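Local structure of N-acetylmuramoyl-L-alanine amidase (Peptoclostridium difficile, 4RN7) at residues S21-R26 with T153-E158; H82-K87 with C149-T154; T91-E96 with K123-G128. The protein probably hydrolyses, as a zinc-dependent amidase domain of a longer membrane-anchored protein, the bond between N-acetylmuramoyl groups and L-alanine in cell-wall peptidoglycan. All blocks are in the same frame, centred on the assembly; numbering follows the deposited sequence. Where two conformers were deposited one is given.

Interaction 1 of 3, residues S21-R26 with T153-E158; sequences SKTSNR and TTPSEE
Glu-158, its CG trans to the main-chain nitrogen (chi1 170°) and its chain extended beyond, sends its carboxylate from the first turn of helix 155-161 into the loop 21-26, where Thr-23 turns its OG1 to meet it by placing that oxygen between backbone N and carbonyl carbon (chi1 74°). The loop is built round an ST turn and ST motif at Ser-21, and it leads from strand 4-10 of the amidase fold towards helix 28-44, whose first residue, Glu-28, is a zinc ligand. Thr-23 OG1 donates to Glu-158 OE1 at 2.7 Å, reaching it on the syn side, 21° out of the carboxylate plane. The two side chains run antiparallel where they meet, and the methyl CG2 of Thr-23 lies 4.1 Å from CG of Pro-155, the one apolar touch of the contact.

Glu-158 is buried, and its second oxygen faces the arginine. The Arg-26 side chain crosses that of Glu-158 at about a right angle, the guanidinium and carboxylate planes nearly perpendicular, with NH1 lying near OE2 in a long, weak salt bridge whose OE2 end is uncertain. Beyond this pair, Arg-26 also packs on Ile-162.

Ser-21 helps shape the loop: in the conformer described, its OG accepts two backbone N-H groups, that of Thr-23 N at 3.0 Å and that of Ser-24 N, also at 3.0 Å.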
loop_
_atom_site.group_PDB
_atom_site.type_symbol
_atom_site.label_atom_id
_atom_site.label_comp_id
_atom_site.label_asym_id
_atom_site.label_seq_id
_atom_site.Cartn_x
_atom_site.Cartn_y
_atom_site.Cartn_z
ATOM N N SER A 21 -5.050 4.299 17.065
ATOM C CA SER A 21 -4.000 4.450 18.077
ATOM C C SER A 21 -4.580 4.502 19.483
ATOM O O SER A 21 -5.550 5.224 19.725
ATOM C CB SER A 21 -3.193 5.725 17.826
ATOM O OG SER A 21 -2.484 6.106 18.993
ATOM N N LYS A 22 -3.985 3.754 20.406
ATOM C CA LYS A 22 -4.416 3.736 21.800
ATOM C C LYS A 22 -3.806 4.907 22.558
ATOM O O LYS A 22 -4.212 5.222 23.677
ATOM C CB LYS A 22 -3.993 2.422 22.463
ATOM C CG LYS A 22 -5.117 1.404 22.642
ATOM C CD LYS A 22 -4.575 0.070 23.155
ATOM C CE LYS A 22 -5.692 -0.900 23.509
ATOM N N THR A 23 -2.832 5.551 21.928
ATOM C CA THR A 23 -2.096 6.652 22.528
ATOM C C THR A 23 -2.771 7.991 22.246
ATOM O O THR A 23 -2.889 8.842 23.130
ATOM C CB THR A 23 -0.659 6.726 21.952
ATOM O OG1 THR A 23 -0.698 7.238 20.613
ATOM C CG2 THR A 23 -0.006 5.352 21.941
ATOM N N SER A 24 -3.233 8.154 21.010
ATOM C CA SER A 24 -3.500 9.473 20.457
ATOM C C SER A 24 -4.799 9.548 19.659
ATOM O O SER A 24 -5.148 10.611 19.142
ATOM C CB SER A 24 -2.340 9.853 19.540
ATOM O OG SER A 24 -2.033 8.779 18.667
ATOM N N ASN A 25 -5.505 8.425 19.561
ATOM C CA ASN A 25 -6.718 8.346 18.749
ATOM C C ASN A 25 -6.526 8.931 17.354
ATOM O O ASN A 25 -7.250 9.832 16.928
ATOM C CB ASN A 25 -7.911 8.982 19.471
ATOM C CG ASN A 25 -8.328 8.193 20.704
ATOM O OD1 ASN A 25 -8.374 6.962 20.679
ATOM N ND2 ASN A 25 -8.625 8.897 21.789
ATOM N N ARG A 26 -5.496 8.440 16.676
ATOM C CA ARG A 26 -5.334 8.669 15.257
ATOM C C ARG A 26 -5.866 7.420 14.592
ATOM O O ARG A 26 -5.797 6.335 15.181
ATOM C CB ARG A 26 -3.862 8.844 14.906
ATOM C CG ARG A 26 -3.246 10.114 15.456
ATOM C CD ARG A 26 -1.889 10.371 14.821
ATOM N NE ARG A 26 -1.377 11.694 15.156
ATOM C CZ ARG A 26 -0.586 11.944 16.193
ATOM N NH1 ARG A 26 -0.210 10.957 16.993
ATOM N NH2 ARG A 26 -0.165 13.177 16.431
ATOM N N THR A 153 -0.281 0.154 16.116
ATOM C CA THR A 153 -0.463 -0.235 17.516
ATOM C C THR A 153 0.810 -0.163 18.393
ATOM O O THR A 153 0.742 -0.328 19.614
ATOM C CB THR A 153 -1.111 -1.643 17.622
ATOM O OG1 THR A 153 -0.384 -2.584 16.808
ATOM C CG2 THR A 153 -2.567 -1.587 17.156
ATOM N N THR A 154 1.956 0.087 17.763
ATOM C CA THR A 154 3.232 0.202 18.475
ATOM C C THR A 154 3.632 1.675 18.488
ATOM O O THR A 154 3.854 2.267 17.426
ATOM C CB THR A 154 4.321 -0.626 17.780
ATOM O OG1 THR A 154 3.953 -2.008 17.804
ATOM C CG2 THR A 154 5.656 -0.471 18.504
ATOM N N PRO A 155 3.687 2.278 19.684
ATOM C CA PRO A 155 3.955 3.716 19.814
ATOM C C PRO A 155 5.171 4.218 19.033
ATOM O O PRO A 155 5.050 5.254 18.394
ATOM C CB PRO A 155 4.164 3.893 21.316
ATOM C CG PRO A 155 3.267 2.855 21.926
ATOM C CD PRO A 155 3.402 1.658 20.992
ATOM N N SER A 156 6.312 3.528 19.077
ATOM C CA SER A 156 7.436 3.943 18.228
ATOM C C SER A 156 7.088 4.013 16.728
ATOM O O SER A 156 7.494 4.957 16.033
ATOM C CB SER A 156 8.663 3.044 18.456
ATOM O OG SER A 156 8.456 1.750 17.904
ATOM N N GLU A 157 6.325 3.038 16.226
ATOM C CA GLU A 157 6.011 2.973 14.806
ATOM C C GLU A 157 5.072 4.118 14.454
ATOM O O GLU A 157 5.184 4.731 13.392
ATOM C CB GLU A 157 5.288 1.669 14.479
ATOM C CG GLU A 157 6.097 0.416 14.643
ATOM C CD GLU A 157 6.953 0.152 13.440
ATOM O OE1 GLU A 157 6.438 -0.440 12.462
ATOM O OE2 GLU A 157 8.136 0.545 13.477
ATOM N N GLU A 158 4.129 4.383 15.350
ATOM C CA GLU A 158 3.188 5.477 15.149
ATOM C C GLU A 158 3.935 6.813 14.990
ATOM O O GLU A 158 3.579 7.618 14.132
ATOM C CB GLU A 158 2.196 5.539 16.308
ATOM C CG GLU A 158 1.321 6.789 16.298
ATOM C CD GLU A 158 0.359 6.842 17.462
ATOM O OE1 GLU A 158 0.616 6.162 18.479
ATOM O OE2 GLU A 158 -0.647 7.572 17.359
#

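Interaction 2 of 3, residues H82-K87 with C149-T154. With ZN (zinc ion), chain B.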
loop_
_atom_site.group_PDB
_atom_site.type_symbol
_atom_site.label_atom_id
_atom_site.label_comp_id
_atom_site.label_asym_id
_atom_site.label_seq_id
_atom_site.Cartn_x
_atom_site.Cartn_y
_atom_site.Cartn_z
ATOM N N HIS A 82 -1.976 0.075 3.722
ATOM C CA HIS A 82 -2.599 -0.162 5.023
ATOM C C HIS A 82 -1.541 0.008 6.113
ATOM O O HIS A 82 -0.371 0.178 5.801
ATOM C CB HIS A 82 -3.135 -1.587 5.107
ATOM C CG HIS A 82 -4.478 -1.774 4.478
ATOM N ND1 HIS A 82 -5.607 -2.028 5.223
ATOM C CD2 HIS A 82 -4.876 -1.759 3.180
ATOM C CE1 HIS A 82 -6.646 -2.162 4.417
ATOM N NE2 HIS A 82 -6.233 -2.010 3.171
ATOM N N LEU A 83 -1.964 -0.006 7.377
ATOM C CA LEU A 83 -1.020 -0.073 8.503
ATOM C C LEU A 83 -1.337 -1.344 9.266
ATOM O O LEU A 83 -2.491 -1.775 9.348
ATOM C CB LEU A 83 -1.152 1.128 9.438
ATOM C CG LEU A 83 -1.011 2.513 8.799
ATOM C CD1 LEU A 83 -1.261 3.614 9.832
ATOM C CD2 LEU A 83 0.376 2.657 8.187
ATOM N N ASN A 84 -0.313 -1.955 9.833
ATOM C CA ASN A 84 -0.516 -3.200 10.519
ATOM C C ASN A 84 -1.028 -2.966 11.939
ATOM O O ASN A 84 -0.973 -1.843 12.474
ATOM C CB ASN A 84 0.798 -3.992 10.536
ATOM C CG ASN A 84 0.584 -5.476 10.306
ATOM O OD1 ASN A 84 -0.410 -6.041 10.757
ATOM N ND2 ASN A 84 1.517 -6.114 9.603
ATOM N N ALA A 85 -1.527 -4.031 12.553
ATOM C CA ALA A 85 -1.986 -3.961 13.931
ATOM C C ALA A 85 -1.795 -5.310 14.595
ATOM O O ALA A 85 -2.040 -6.349 13.976
ATOM C CB ALA A 85 -3.457 -3.562 13.984
ATOM N N GLU A 86 -1.348 -5.287 15.846
ATOM C CA GLU A 86 -1.371 -6.463 16.705
ATOM C C GLU A 86 -2.690 -6.471 17.468
ATOM O O GLU A 86 -3.038 -5.470 18.094
ATOM C CB GLU A 86 -0.245 -6.380 17.727
ATOM C CG GLU A 86 1.071 -6.997 17.323
ATOM C CD GLU A 86 2.082 -6.926 18.452
ATOM O OE1 GLU A 86 2.541 -5.807 18.768
ATOM O OE2 GLU A 86 2.409 -7.976 19.044
ATOM N N LYS A 87 -3.420 -7.585 17.437
ATOM C CA LYS A 87 -4.687 -7.659 18.164
ATOM C C LYS A 87 -4.485 -7.599 19.681
ATOM O O LYS A 87 -5.247 -6.933 20.388
ATOM C CB LYS A 87 -5.506 -8.889 17.748
ATOM C CG LYS A 87 -4.720 -10.182 17.625
ATOM N N CYS A 149 2.261 -0.767 6.282
ATOM C CA CYS A 149 3.338 0.217 6.386
ATOM C C CYS A 149 3.811 0.504 7.811
ATOM O O CYS A 149 4.150 1.648 8.134
ATOM C CB CYS A 149 2.928 1.526 5.719
ATOM S SG CYS A 149 2.666 1.370 3.924
ATOM N N GLY A 150 3.836 -0.520 8.656
ATOM C CA GLY A 150 4.293 -0.341 10.029
ATOM C C GLY A 150 3.122 -0.606 10.953
ATOM O O GLY A 150 1.978 -0.638 10.495
ATOM N N PHE A 151 3.401 -0.807 12.235
ATOM C CA PHE A 151 2.368 -1.141 13.214
ATOM C C PHE A 151 1.836 0.090 13.927
ATOM O O PHE A 151 2.509 0.656 14.772
ATOM C CB PHE A 151 2.918 -2.138 14.240
ATOM C CG PHE A 151 2.939 -3.555 13.740
ATOM C CD1 PHE A 151 3.893 -3.964 12.822
ATOM C CD2 PHE A 151 1.977 -4.464 14.152
ATOM C CE1 PHE A 151 3.899 -5.274 12.334
ATOM C CE2 PHE A 151 1.969 -5.764 13.664
ATOM C CZ PHE A 151 2.933 -6.167 12.755
ATOM N N LEU A 152 0.616 0.510 13.602
ATOM C CA LEU A 152 0.065 1.687 14.264
ATOM C C LEU A 152 -0.167 1.428 15.744
ATOM O O LEU A 152 -0.219 2.359 16.546
ATOM C CB LEU A 152 -1.241 2.132 13.592
ATOM C CG LEU A 152 -1.884 3.382 14.199
ATOM C CD1 LEU A 152 -0.957 4.574 14.072
ATOM C CD2 LEU A 152 -3.209 3.660 13.499
ATOM N N THR A 153 -0.281 0.154 16.116
ATOM C CA THR A 153 -0.463 -0.235 17.516
ATOM C C THR A 153 0.810 -0.163 18.393
ATOM O O THR A 153 0.742 -0.328 19.614
ATOM C CB THR A 153 -1.111 -1.643 17.622
ATOM O OG1 THR A 153 -0.384 -2.584 16.808
ATOM C CG2 THR A 153 -2.567 -1.587 17.156
ATOM N N THR A 154 1.956 0.087 17.763
ATOM C CA THR A 154 3.232 0.202 18.475
ATOM C C THR A 154 3.632 1.675 18.488
ATOM O O THR A 154 3.854 2.267 17.426
ATOM C CB THR A 154 4.321 -0.626 17.780
ATOM O OG1 THR A 154 3.953 -2.008 17.804
ATOM C CG2 THR A 154 5.656 -0.471 18.504
HETATM ZN ZN ZN B . -5.948 -1.984 7.276
HETATM O O HOH W 1 1.738 -3.299 17.861
#
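Backbone hydrogen bonds pair the end of strand 77-84 with that of strand 144-151, through a parallel bridge at Asn-84 and Phe-151, and continue to Leu-152. Cys-149 N donates to His-82 O at 2.8 Å and Asn-84 N to Gly-150 O at 2.7 Å; Leu-152 N then closes on Asn-84 O at 3.1 Å, in the type I turn 151-154. Gly-150 sits at the corner with a positive phi of 115°, where a side chain would collide with the carbonyl oxygen of Cys-149.

Stacking dominates one face of the pair. The Asn-84 side chain lies flat over one face of the Phe-151 ring, amide and ring planes only 9° apart, CB making a CH-pi contact 3.6 Å from the centroid and almost exactly on the ring normal. The amide is steadied from its own chain, since OD1 accepts Ala-85 N on an in-plane lone pair. At the edge of the same ring lies Glu-86 N.

Apolar contacts involve Leu-83, whose two methyls part company, CD2 going to Cys-149 CB and CD1 to Leu-152 CB; both leucines touch Leu-31 of helix 28-44.

At the end beyond the strands, polar side chains meet. Thr-153 OG1, set between its backbone N and carbonyl carbon (chi1 51°), takes a nearly straight bond from Glu-86 N at 3.0 Å. A water joins this hydroxyl to Glu-86 OE1 and Thr-154 OG1; Thr-154 OG1 also bonds to Ala-92 O, and Glu-86 OE1 accepts from the backbone of Thr-91 and Ala-92.

At the opposite end His-82 ND1 binds zinc at 2.1 Å, with His-12 and Glu-28 completing the protein ligands: the His-Glu-His metal site of Amidase_3 enzymes, carried here on the C-terminal end of a central parallel strand.

Interaction 3 of 3, residues T91-E96 with K123-G128; sequences TATGIE and KVRDRG
Strands 95-99 and 126-131, joined through helix 107-122, form a beta-alpha-beta unit, and here they begin to pair at the sheet margin. Ile-95 N donates to Arg-125 O at 3.1 Å, and Arg-127 N returns a bond to Ile-95 O, giving the parallel register. Gly-94 makes the close approach possible: a CB would clash with Arg-125 O.

Arg-127 carries the side-chain contact. Bent at chi3 (64°), it folds back over the Gly-94 carbonyl carbon, CD lying 3.5 Å from Gly-94 C. Its NE then meets Glu-96 OE1 at 2.9 Å in a nearly straight salt bridge (172°), within the guanidinium plane but on the anti side of the carboxylate. NH1 reaches Thr-93 O at 3.2 Å from above the carbonyl plane, so two bonds fix the rotation of the guanidinium. The other carboxylate oxygen of Glu-96 is held by Trp-98 NE1.

On the side facing Leu-170 and Tyr-166 of helix 164-185, Ile-95 CD1 touches Val-124 CG2 at 3.9 Å. At the strand start, Asp-126 OD1 accepts Gly-128 N in an Asx turn and also binds Gln-115 of the connecting helix, so that strand and helix meet directly in this parallel beta-alpha-beta crossover.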
loop_
_atom_site.group_PDB
_atom_site.type_symbol
_atom_site.label_atom_id
_atom_site.label_comp_id
_atom_site.label_asym_id
_atom_site.label_seq_id
_atom_site.Cartn_x
_atom_site.Cartn_y
_atom_site.Cartn_z
ATOM N N THR A 91 4.002 -3.935 20.550
ATOM C CA THR A 91 5.456 -3.987 20.415
ATOM C C THR A 91 5.971 -4.286 19.002
ATOM O O THR A 91 7.097 -3.932 18.682
ATOM C CB THR A 91 6.091 -4.993 21.429
ATOM O OG1 THR A 91 5.668 -6.331 21.128
ATOM C CG2 THR A 91 5.693 -4.641 22.852
ATOM N N ALA A 92 5.154 -4.900 18.145
ATOM C CA ALA A 92 5.637 -5.311 16.817
ATOM C C ALA A 92 6.118 -4.140 15.958
ATOM O O ALA A 92 5.570 -3.043 16.042
ATOM C CB ALA A 92 4.559 -6.080 16.072
ATOM N N THR A 93 7.134 -4.369 15.123
ATOM C CA THR A 93 7.595 -3.320 14.208
ATOM C C THR A 93 7.900 -3.840 12.814
ATOM O O THR A 93 8.115 -5.036 12.626
ATOM C CB THR A 93 8.869 -2.631 14.713
ATOM O OG1 THR A 93 9.900 -3.611 14.878
ATOM C CG2 THR A 93 8.608 -1.920 16.024
ATOM N N GLY A 94 7.908 -2.937 11.839
ATOM C CA GLY A 94 8.385 -3.285 10.515
ATOM C C GLY A 94 7.307 -3.311 9.448
ATOM O O GLY A 94 6.113 -3.177 9.730
ATOM N N ILE A 95 7.741 -3.510 8.211
ATOM C CA ILE A 95 6.845 -3.468 7.070
ATOM C C ILE A 95 6.829 -4.833 6.382
ATOM O O ILE A 95 7.874 -5.483 6.272
ATOM C CB ILE A 95 7.332 -2.387 6.095
ATOM C CG1 ILE A 95 7.119 -0.998 6.718
ATOM C CG2 ILE A 95 6.611 -2.475 4.749
ATOM C CD1 ILE A 95 7.527 0.151 5.815
ATOM N N GLU A 96 5.652 -5.270 5.934
ATOM C CA GLU A 96 5.549 -6.497 5.150
ATOM C C GLU A 96 4.632 -6.209 3.980
ATOM O O GLU A 96 3.817 -5.288 4.040
ATOM C CB GLU A 96 4.974 -7.650 5.983
ATOM C CG GLU A 96 3.631 -7.351 6.636
ATOM C CD GLU A 96 3.193 -8.458 7.574
ATOM O OE1 GLU A 96 4.014 -8.881 8.412
ATOM O OE2 GLU A 96 2.035 -8.914 7.477
ATOM N N LYS A 123 14.671 1.835 5.768
ATOM C CA LYS A 123 15.577 1.059 6.634
ATOM C C LYS A 123 14.851 0.633 7.907
ATOM O O LYS A 123 15.307 0.866 9.034
ATOM C CB LYS A 123 16.868 1.831 6.943
ATOM C CG LYS A 123 17.725 2.136 5.715
ATOM C CD LYS A 123 17.710 3.623 5.387
ATOM N N VAL A 124 13.695 0.023 7.681
ATOM C CA VAL A 124 12.813 -0.491 8.708
ATOM C C VAL A 124 13.044 -1.987 8.745
ATOM O O VAL A 124 13.732 -2.539 7.883
ATOM C CB VAL A 124 11.352 -0.253 8.316
ATOM C CG1 VAL A 124 11.046 1.222 8.334
ATOM C CG2 VAL A 124 11.093 -0.811 6.936
ATOM N N ARG A 125 12.446 -2.640 9.733
ATOM C CA ARG A 125 12.569 -4.079 9.886
ATOM C C ARG A 125 11.882 -4.765 8.711
ATOM O O ARG A 125 10.742 -4.433 8.376
ATOM C CB ARG A 125 11.935 -4.495 11.209
ATOM C CG ARG A 125 11.867 -5.979 11.463
ATOM C CD ARG A 125 11.639 -6.220 12.954
ATOM N NE ARG A 125 11.060 -7.530 13.210
ATOM C CZ ARG A 125 11.775 -8.618 13.473
ATOM N NH1 ARG A 125 13.103 -8.551 13.516
ATOM N NH2 ARG A 125 11.163 -9.774 13.692
ATOM N N ASP A 126 12.586 -5.704 8.084
ATOM C CA ASP A 126 12.085 -6.386 6.885
ATOM C C ASP A 126 11.283 -7.636 7.276
ATOM O O ASP A 126 11.851 -8.696 7.544
ATOM C CB ASP A 126 13.277 -6.715 5.969
ATOM C CG ASP A 126 12.885 -7.430 4.696
ATOM O OD1 ASP A 126 11.680 -7.605 4.423
ATOM O OD2 ASP A 126 13.810 -7.812 3.946
ATOM N N ARG A 127 9.958 -7.496 7.322
ATOM C CA ARG A 127 9.075 -8.602 7.679
ATOM C C ARG A 127 8.788 -9.513 6.482
ATOM O O ARG A 127 8.092 -10.522 6.618
ATOM C CB ARG A 127 7.764 -8.080 8.280
ATOM C CG ARG A 127 7.953 -7.254 9.550
ATOM C CD ARG A 127 6.627 -6.709 10.086
ATOM N NE ARG A 127 5.717 -7.772 10.511
ATOM C CZ ARG A 127 5.708 -8.290 11.734
ATOM N NH1 ARG A 127 6.555 -7.850 12.656
ATOM N NH2 ARG A 127 4.858 -9.255 12.040
ATOM N N GLY A 128 9.335 -9.161 5.318
ATOM C CA GLY A 128 9.233 -10.008 4.139
ATOM C C GLY A 128 7.903 -9.882 3.424
ATOM O O GLY A 128 7.163 -8.922 3.640
HETATM O O HOH W 2 8.018 -7.249 15.448
#

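All three contacts lie within the amidase domain. Interactions 1 and 2 have centres about 9 Å apart and share Thr-153 and Thr-154, where strand 144-151 passes into helix 155-161; the centre of interaction 3 is about 10 Å from that of interaction 2 and about 16 Å from that of interaction 1. Along the chain, 91-96 and 123-128 both fall between 82-87 and 149-154, while interaction 1 spans the longest separation. In the mixed sheet, 144-151 stands between 77-84 and 95-99, linking interactions 2 and 3. Glu-157 OE1, probably bonded to Phe-151 N and Gly-94 N, connects all three. They run roughly in a row from the loop before helix 28-44, past the zinc-bearing strand end, to edge strand 126-131.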